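Local coordinates for aspartate-semialdehyde dehydrogenase (PDB 2R00), which catalyses the NADPH-dependent reductive dephosphorylation of L-aspartyl-4-phosphate to L-aspartate-semialdehyde, a step towards lysine, methionine and threonine, at residues V109-P114 and A324-E329; Q135-L140 and K222-P227. One frame throughout, in Å; residues are numbered along the deposited sequence.

Contact 1 (V109-P114 and A324-E329); sequences VPEVNP and AVQIAE
The turn that presents P110 and E111 to Q326 is tied down at one carbonyl oxygen: V109 O accepts from V112 N at 2.8 Å and from N113 N at 2.9 Å. The first of these bonds closes a type I beta turn, with P110 and E111 at its two corners. N113 folds back over the same turn, its OD1 lying 2.8 Å from V109 N and taking that N-H in its carbonyl plane. The turn belongs to the Rossmann-like nucleotide-binding domain, and its partner is the long C-terminal helix 316-335, whose A324 and V325 pack on helix 14-25 of that same domain. Proline suits the first corner, since its ring fixes the phi angle the turn needs and offers a compact hydrocarbon surface. That surface is pressed on the helix: P110 CG comes to 3.5 Å from Q326 CB, and 3.9 Å from I327 CG1. Beyond CG the glutamine chain runs on extended, past the proline, which it crosses at about a right angle. E111 meets it with a chain bent at chi2 (92°), which swings the carboxylate toward the helix. Glutamine is well placed at this partly exposed margin, having aliphatic carbon for the ring and an amide for the acid. Q326 NE2 donates to E111 OE2 at 3.3 Å, a long but fairly straight bond (160°). The two ends of the bond differ: E111 OE2 lies close to the amide plane of Q326, whereas NE2 stands above the carboxylate, whose plane is turned 85° from the amide.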
ATOM      1  N   VAL A 109      15.436 -12.879 -14.326  1.00 21.34           N
ATOM      2  CA  VAL A 109      15.967 -12.370 -13.059  1.00 21.75           C
ATOM      3  C   VAL A 109      17.008 -13.407 -12.590  1.00 22.30           C
ATOM      4  O   VAL A 109      16.641 -14.533 -12.234  1.00 21.90           O
ATOM      5  CB  VAL A 109      14.857 -12.251 -11.974  1.00 22.08           C
ATOM      6  CG1 VAL A 109      15.463 -11.889 -10.605  1.00 22.23           C
ATOM      7  CG2 VAL A 109      13.784 -11.232 -12.387  1.00 21.83           C
ATOM      8  N   PRO A 110      18.314 -13.056 -12.656  1.00 22.78           N
ATOM      9  CA  PRO A 110      19.394 -14.022 -12.401  1.00 23.66           C
ATOM     10  C   PRO A 110      19.366 -14.778 -11.069  1.00 24.65           C
ATOM     11  O   PRO A 110      19.893 -15.875 -11.006  1.00 24.49           O
ATOM     12  CB  PRO A 110      20.667 -13.171 -12.523  1.00 23.82           C
ATOM     13  CG  PRO A 110      20.281 -12.074 -13.430  1.00 23.39           C
ATOM     14  CD  PRO A 110      18.861 -11.748 -13.054  1.00 22.49           C
ATOM     15  N   GLU A 111      18.749 -14.221 -10.027  1.00 25.83           N
ATOM     16  CA  GLU A 111      18.640 -14.929  -8.751  1.00 26.55           C
ATOM     17  C   GLU A 111      17.527 -15.971  -8.797  1.00 26.65           C
ATOM     18  O   GLU A 111      17.454 -16.860  -7.943  1.00 27.07           O
ATOM     19  CB  GLU A 111      18.370 -13.949  -7.608  1.00 27.24           C
ATOM     20  CG  GLU A 111      19.496 -12.960  -7.354  1.00 29.06           C
ATOM     21  CD  GLU A 111      19.328 -11.665  -8.118  1.00 32.54           C
ATOM     22  OE1 GLU A 111      18.615 -11.643  -9.155  1.00 32.73           O
ATOM     23  OE2 GLU A 111      19.919 -10.657  -7.674  1.00 33.46           O
ATOM     24  N   VAL A 112      16.662 -15.865  -9.798  1.00 25.95           N
ATOM     25  CA  VAL A 112      15.469 -16.696  -9.837  1.00 25.70           C
ATOM     26  C   VAL A 112      15.505 -17.724 -10.967  1.00 25.79           C
ATOM     27  O   VAL A 112      15.397 -18.931 -10.709  1.00 26.07           O
ATOM     28  CB  VAL A 112      14.187 -15.825  -9.912  1.00 25.62           C
ATOM     29  CG1 VAL A 112      12.948 -16.691 -10.012  1.00 26.12           C
ATOM     30  CG2 VAL A 112      14.109 -14.902  -8.705  1.00 25.21           C
ATOM     31  N   ASN A 113      15.658 -17.254 -12.207  1.00 25.23           N
ATOM     32  CA  ASN A 113      15.589 -18.149 -13.363  1.00 25.25           C
ATOM     33  C   ASN A 113      16.784 -18.035 -14.313  1.00 25.56           C
ATOM     34  O   ASN A 113      16.590 -17.902 -15.524  1.00 24.77           O
ATOM     35  CB  ASN A 113      14.273 -17.936 -14.127  1.00 25.11           C
ATOM     36  CG  ASN A 113      14.181 -16.547 -14.769  1.00 23.70           C
ATOM     37  OD1 ASN A 113      14.807 -15.594 -14.316  1.00 22.73           O
ATOM     38  ND2 ASN A 113      13.395 -16.443 -15.824  1.00 23.88           N
ATOM     39  N   PRO A 114      18.025 -18.130 -13.778  1.00 26.08           N
ATOM     40  CA  PRO A 114      19.186 -17.915 -14.638  1.00 26.25           C
ATOM     41  C   PRO A 114      19.274 -18.967 -15.742  1.00 26.48           C
ATOM     42  O   PRO A 114      19.885 -18.707 -16.762  1.00 25.69           O
ATOM     43  CB  PRO A 114      20.376 -18.058 -13.676  1.00 26.48           C
ATOM     44  CG  PRO A 114      19.862 -18.944 -12.567  1.00 26.29           C
ATOM     45  CD  PRO A 114      18.431 -18.487 -12.401  1.00 26.37           C
ATOM     46  N   ALA A 324      20.306  -6.337 -15.577  1.00 23.54           N
ATOM     47  CA  ALA A 324      20.814  -6.441 -16.947  1.00 24.26           C
ATOM     48  C   ALA A 324      22.277  -6.860 -17.002  1.00 24.29           C
ATOM     49  O   ALA A 324      22.648  -7.720 -17.800  1.00 25.40           O
ATOM     50  CB  ALA A 324      20.632  -5.103 -17.666  1.00 23.65           C
ATOM     51  N   VAL A 325      23.109  -6.247 -16.162  1.00 24.71           N
ATOM     52  CA  VAL A 325      24.529  -6.615 -16.101  1.00 24.71           C
ATOM     53  C   VAL A 325      24.724  -8.040 -15.541  1.00 25.31           C
ATOM     54  O   VAL A 325      25.537  -8.805 -16.069  1.00 25.62           O
ATOM     55  CB  VAL A 325      25.363  -5.550 -15.340  1.00 24.83           C
ATOM     56  CG1 VAL A 325      26.851  -5.921 -15.307  1.00 25.65           C
ATOM     57  CG2 VAL A 325      25.187  -4.184 -15.993  1.00 25.10           C
ATOM     58  N   GLN A 326      23.950  -8.409 -14.513  1.00 25.08           N
ATOM     59  CA  GLN A 326      23.987  -9.778 -13.972  1.00 25.60           C
ATOM     60  C   GLN A 326      23.637 -10.836 -15.016  1.00 25.53           C
ATOM     61  O   GLN A 326      24.209 -11.934 -15.018  1.00 25.23           O
ATOM     62  CB  GLN A 326      23.017  -9.924 -12.810  1.00 26.19           C
ATOM     63  CG  GLN A 326      23.460  -9.277 -11.509  1.00 28.12           C
ATOM     64  CD  GLN A 326      22.389  -9.378 -10.444  1.00 30.69           C
ATOM     65  OE1 GLN A 326      21.368  -8.699 -10.511  1.00 31.63           O
ATOM     66  NE2 GLN A 326      22.615 -10.234  -9.456  1.00 32.60           N
ATOM     67  N   ILE A 327      22.676 -10.512 -15.884  1.00 25.32           N
ATOM     68  CA  ILE A 327      22.354 -11.359 -17.025  1.00 25.14           C
ATOM     69  C   ILE A 327      23.591 -11.535 -17.900  1.00 25.37           C
ATOM     70  O   ILE A 327      23.942 -12.662 -18.241  1.00 25.43           O
ATOM     71  CB  ILE A 327      21.175 -10.782 -17.873  1.00 25.24           C
ATOM     72  CG1 ILE A 327      19.871 -10.787 -17.059  1.00 24.72           C
ATOM     73  CG2 ILE A 327      21.018 -11.580 -19.165  1.00 24.80           C
ATOM     74  CD1 ILE A 327      18.734  -9.938 -17.650  1.00 24.77           C
ATOM     75  N   ALA A 328      24.245 -10.418 -18.247  1.00 25.81           N
ATOM     76  CA  ALA A 328      25.443 -10.421 -19.103  1.00 26.43           C
ATOM     77  C   ALA A 328      26.603 -11.211 -18.492  1.00 27.27           C
ATOM     78  O   ALA A 328      27.374 -11.855 -19.208  1.00 27.54           O
ATOM     79  CB  ALA A 328      25.895  -8.995 -19.390  1.00 25.85           C
ATOM     80  N   GLU A 329      26.735 -11.118 -17.173  1.00 28.25           N
ATOM     81  CA  GLU A 329      27.772 -11.827 -16.445  1.00 28.93           C
ATOM     82  C   GLU A 329      27.589 -13.319 -16.612  1.00 29.93           C
ATOM     83  O   GLU A 329      28.541 -14.020 -16.929  1.00 30.28           O
ATOM     84  CB  GLU A 329      27.735 -11.439 -14.967  1.00 29.06           C
ATOM     85  CG  GLU A 329      28.288 -10.049 -14.691  1.00 29.51           C
ATOM     86  CD  GLU A 329      28.021  -9.575 -13.275  1.00 30.40           C
ATOM     87  OE1 GLU A 329      28.484  -8.477 -12.934  1.00 30.15           O
ATOM     88  OE2 GLU A 329      27.331 -10.285 -12.510  1.00 31.31           O
TER

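Contact 2 (Q135-L140 and K222-P227); sequences QMLVAL and KIFNDP
L137 reaches I223 and F224 through torsions that are both well off staggered, chi1 -94° and chi2 149°, and these direct its two methyls differently. CD1 turns to the isoleucine, while CD2 lies over the phenyl ring and also touches I223 CG2. The side chains of F224 and L137 run past each other in opposite directions. CD2 lies over the middle of the ring, 3.5 Å from the F224 centroid and only 11° off the ring normal, a clear CH-pi contact. I223 places CG2 anti to its backbone N and CG1 beside it, and in this setting its CB, CG2 and CD1 all meet L137 CD1 from one side: I223 CB is 3.6 Å away from it and I223 CG2 3.7 Å. The 3.3 Å between L137 CD1 and I223 CD1 is tighter than usual, and with the leucine's torsions may partly reflect how its methyls were modelled. L140, one turn along, meets the ring at its edge, CB 4.2 Å from F224 CZ. Branched aliphatic residues and a flat aromatic suit this buried, wholly apolar join, where no hydrogen bond crosses. Just beyond it the chain leaves helix 211-223 by a Schellman motif: D226 N bonds the carbonyl oxygen of the residue before K222, N225 N bonds K222 O at 2.9 Å, and N225, a residue that tolerates positive phi, is the C-prime residue. Farther out, F224 stacks on Y144, a later residue of helix 131-147. That helix, which begins at the catalytic C131, is thus wedged between the end of helix 211-223 and the C-terminal-domain sheet, where L140 packs on strands 149-159 and 244-252.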
ATOM      1  N   GLN A 135      12.158  -6.698  -8.261  1.00 26.85           N
ATOM      2  CA  GLN A 135      12.090  -6.503  -6.803  1.00 27.91           C
ATOM      3  C   GLN A 135      11.317  -7.630  -6.121  1.00 26.79           C
ATOM      4  O   GLN A 135      11.810  -8.257  -5.179  1.00 26.93           O
ATOM      5  CB  GLN A 135      11.335  -5.210  -6.491  1.00 27.99           C
ATOM      6  CG  GLN A 135      12.136  -3.934  -6.320  1.00 31.17           C
ATOM      7  CD  GLN A 135      11.224  -2.714  -6.180  1.00 31.36           C
ATOM      8  OE1 GLN A 135      11.219  -1.843  -7.055  1.00 37.29           O
ATOM      9  NE2 GLN A 135      10.425  -2.657  -5.095  1.00 33.16           N
ATOM     10  N   MET A 136      10.095  -7.869  -6.601  1.00 25.37           N
ATOM     11  CA  MET A 136       9.187  -8.828  -5.980  1.00 24.74           C
ATOM     12  C   MET A 136       9.706 -10.263  -6.087  1.00 24.87           C
ATOM     13  O   MET A 136       9.643 -11.033  -5.122  1.00 24.82           O
ATOM     14  CB  MET A 136       7.776  -8.718  -6.592  1.00 24.23           C
ATOM     15  CG  MET A 136       6.749  -9.660  -5.950  1.00 24.69           C
ATOM     16  SD  MET A 136       5.070  -9.518  -6.598  1.00 23.76           S
ATOM     17  CE  MET A 136       5.222 -10.240  -8.227  1.00 24.60           C
ATOM     18  N   LEU A 137      10.205 -10.614  -7.267  1.00 24.60           N
ATOM     19  CA  LEU A 137      10.653 -11.975  -7.544  1.00 24.94           C
ATOM     20  C   LEU A 137      11.908 -12.375  -6.766  1.00 24.96           C
ATOM     21  O   LEU A 137      12.045 -13.528  -6.339  1.00 25.34           O
ATOM     22  CB  LEU A 137      10.863 -12.161  -9.047  1.00 24.94           C
ATOM     23  CG  LEU A 137       9.616 -12.730  -9.732  1.00 26.40           C
ATOM     24  CD1 LEU A 137       9.500 -12.256 -11.121  1.00 28.15           C
ATOM     25  CD2 LEU A 137       9.649 -14.246  -9.718  1.00 26.92           C
ATOM     26  N   VAL A 138      12.824 -11.431  -6.595  1.00 24.89           N
ATOM     27  CA  VAL A 138      13.979 -11.647  -5.729  1.00 24.80           C
ATOM     28  C   VAL A 138      13.512 -11.972  -4.302  1.00 25.07           C
ATOM     29  O   VAL A 138      13.931 -12.972  -3.713  1.00 25.20           O
ATOM     30  CB  VAL A 138      14.955 -10.457  -5.779  1.00 25.26           C
ATOM     31  CG1 VAL A 138      15.980 -10.546  -4.658  1.00 25.33           C
ATOM     32  CG2 VAL A 138      15.683 -10.441  -7.134  1.00 24.53           C
ATOM     33  N   ALA A 139      12.625 -11.139  -3.764  1.00 25.04           N
ATOM     34  CA  ALA A 139      12.094 -11.327  -2.412  1.00 25.06           C
ATOM     35  C   ALA A 139      11.288 -12.609  -2.213  1.00 24.73           C
ATOM     36  O   ALA A 139      11.357 -13.211  -1.150  1.00 25.27           O
ATOM     37  CB  ALA A 139      11.268 -10.100  -1.982  1.00 25.11           C
ATOM     38  N   LEU A 140      10.526 -13.023  -3.222  1.00 24.91           N
ATOM     39  CA  LEU A 140       9.597 -14.154  -3.091  1.00 25.02           C
ATOM     40  C   LEU A 140      10.196 -15.529  -3.363  1.00 25.49           C
ATOM     41  O   LEU A 140       9.704 -16.534  -2.849  1.00 25.08           O
ATOM     42  CB  LEU A 140       8.384 -13.954  -4.004  1.00 25.13           C
ATOM     43  CG  LEU A 140       7.069 -13.431  -3.414  1.00 25.63           C
ATOM     44  CD1 LEU A 140       7.264 -12.489  -2.258  1.00 24.87           C
ATOM     45  CD2 LEU A 140       6.192 -12.806  -4.492  1.00 25.53           C
ATOM     46  N   LYS A 222       5.730 -16.004 -16.096  1.00 22.82           N
ATOM     47  CA  LYS A 222       6.834 -16.369 -16.989  1.00 22.85           C
ATOM     48  C   LYS A 222       8.126 -16.655 -16.218  1.00 23.18           C
ATOM     49  O   LYS A 222       8.762 -17.691 -16.429  1.00 23.60           O
ATOM     50  CB  LYS A 222       7.086 -15.272 -18.030  1.00 22.40           C
ATOM     51  CG  LYS A 222       8.137 -15.611 -19.081  1.00 21.20           C
ATOM     52  CD  LYS A 222       8.067 -14.664 -20.279  1.00 22.77           C
ATOM     53  CE  LYS A 222       8.966 -15.113 -21.440  1.00 22.48           C
ATOM     54  NZ  LYS A 222       8.714 -14.283 -22.686  1.00 24.09           N
ATOM     55  N   ILE A 223       8.519 -15.740 -15.341  1.00 23.56           N
ATOM     56  CA  ILE A 223       9.776 -15.883 -14.602  1.00 24.33           C
ATOM     57  C   ILE A 223       9.750 -17.122 -13.697  1.00 25.40           C
ATOM     58  O   ILE A 223      10.704 -17.898 -13.689  1.00 25.33           O
ATOM     59  CB  ILE A 223      10.158 -14.593 -13.845  1.00 24.03           C
ATOM     60  CG1 ILE A 223      10.465 -13.484 -14.857  1.00 23.75           C
ATOM     61  CG2 ILE A 223      11.383 -14.817 -12.939  1.00 23.80           C
ATOM     62  CD1 ILE A 223      10.342 -12.049 -14.314  1.00 21.88           C
ATOM     63  N   PHE A 224       8.650 -17.320 -12.976  1.00 26.01           N
ATOM     64  CA  PHE A 224       8.465 -18.536 -12.167  1.00 27.52           C
ATOM     65  C   PHE A 224       8.269 -19.772 -13.040  1.00 28.38           C
ATOM     66  O   PHE A 224       8.372 -20.905 -12.556  1.00 28.68           O
ATOM     67  CB  PHE A 224       7.249 -18.402 -11.236  1.00 27.25           C
ATOM     68  CG  PHE A 224       7.529 -17.683  -9.919  1.00 27.51           C
ATOM     69  CD1 PHE A 224       8.660 -17.975  -9.163  1.00 28.04           C
ATOM     70  CD2 PHE A 224       6.620 -16.752  -9.419  1.00 27.89           C
ATOM     71  CE1 PHE A 224       8.901 -17.329  -7.933  1.00 29.29           C
ATOM     72  CE2 PHE A 224       6.851 -16.102  -8.190  1.00 28.91           C
ATOM     73  CZ  PHE A 224       7.997 -16.395  -7.450  1.00 26.98           C
ATOM     74  N   ASN A 225       7.970 -19.546 -14.321  1.00 29.41           N
ATOM     75  CA  ASN A 225       7.598 -20.602 -15.264  1.00 30.58           C
ATOM     76  C   ASN A 225       6.465 -21.472 -14.714  1.00 31.43           C
ATOM     77  O   ASN A 225       6.523 -22.707 -14.749  1.00 30.91           O
ATOM     78  CB  ASN A 225       8.819 -21.449 -15.662  1.00 30.77           C
ATOM     79  CG  ASN A 225       8.553 -22.312 -16.878  1.00 32.24           C
ATOM     80  OD1 ASN A 225       7.775 -21.940 -17.768  1.00 33.20           O
ATOM     81  ND2 ASN A 225       9.185 -23.478 -16.921  1.00 32.97           N
ATOM     82  N   ASP A 226       5.429 -20.813 -14.200  1.00 32.10           N
ATOM     83  CA  ASP A 226       4.384 -21.504 -13.469  1.00 32.99           C
ATOM     84  C   ASP A 226       3.035 -20.826 -13.724  1.00 33.75           C
ATOM     85  O   ASP A 226       2.656 -19.894 -13.007  1.00 33.65           O
ATOM     86  CB  ASP A 226       4.750 -21.542 -11.980  1.00 32.85           C
ATOM     87  CG  ASP A 226       3.758 -22.334 -11.134  1.00 34.26           C
ATOM     88  OD1 ASP A 226       4.066 -22.561  -9.937  1.00 35.32           O
ATOM     89  OD2 ASP A 226       2.679 -22.711 -11.641  1.00 33.19           O
ATOM     90  N   PRO A 227       2.302 -21.302 -14.748  1.00 34.33           N
ATOM     91  CA  PRO A 227       0.991 -20.757 -15.121  1.00 34.71           C
ATOM     92  C   PRO A 227      -0.075 -20.896 -14.033  1.00 34.90           C
ATOM     93  O   PRO A 227      -1.115 -20.231 -14.115  1.00 35.35           O
ATOM     94  CB  PRO A 227       0.601 -21.579 -16.358  1.00 34.94           C
ATOM     95  CG  PRO A 227       1.431 -22.812 -16.289  1.00 34.85           C
ATOM     96  CD  PRO A 227       2.706 -22.417 -15.626  1.00 34.73           C
TER

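Helix 131-147 and turn 109-114 join the two contacts, whose centres lie 13 Å apart. V109 and E111 rest on V138, while V112 packs on the backbone of L137 and N113 on that of I223. The turn thus has the C-terminal helix 316-335 on one side and both partners of contact 2 on another. Contact 2 is fully buried and purely apolar, with a methyl over an aromatic face. Contact 1 is only partly buried and mixes a proline ring against aliphatic carbon with an amide-carboxylate bond. Contact 1 joins the loop to helix 316-335, and contact 2 joins helix 131-147 to the end of helix 211-223; the loop lies between helix 316-335 and that pair.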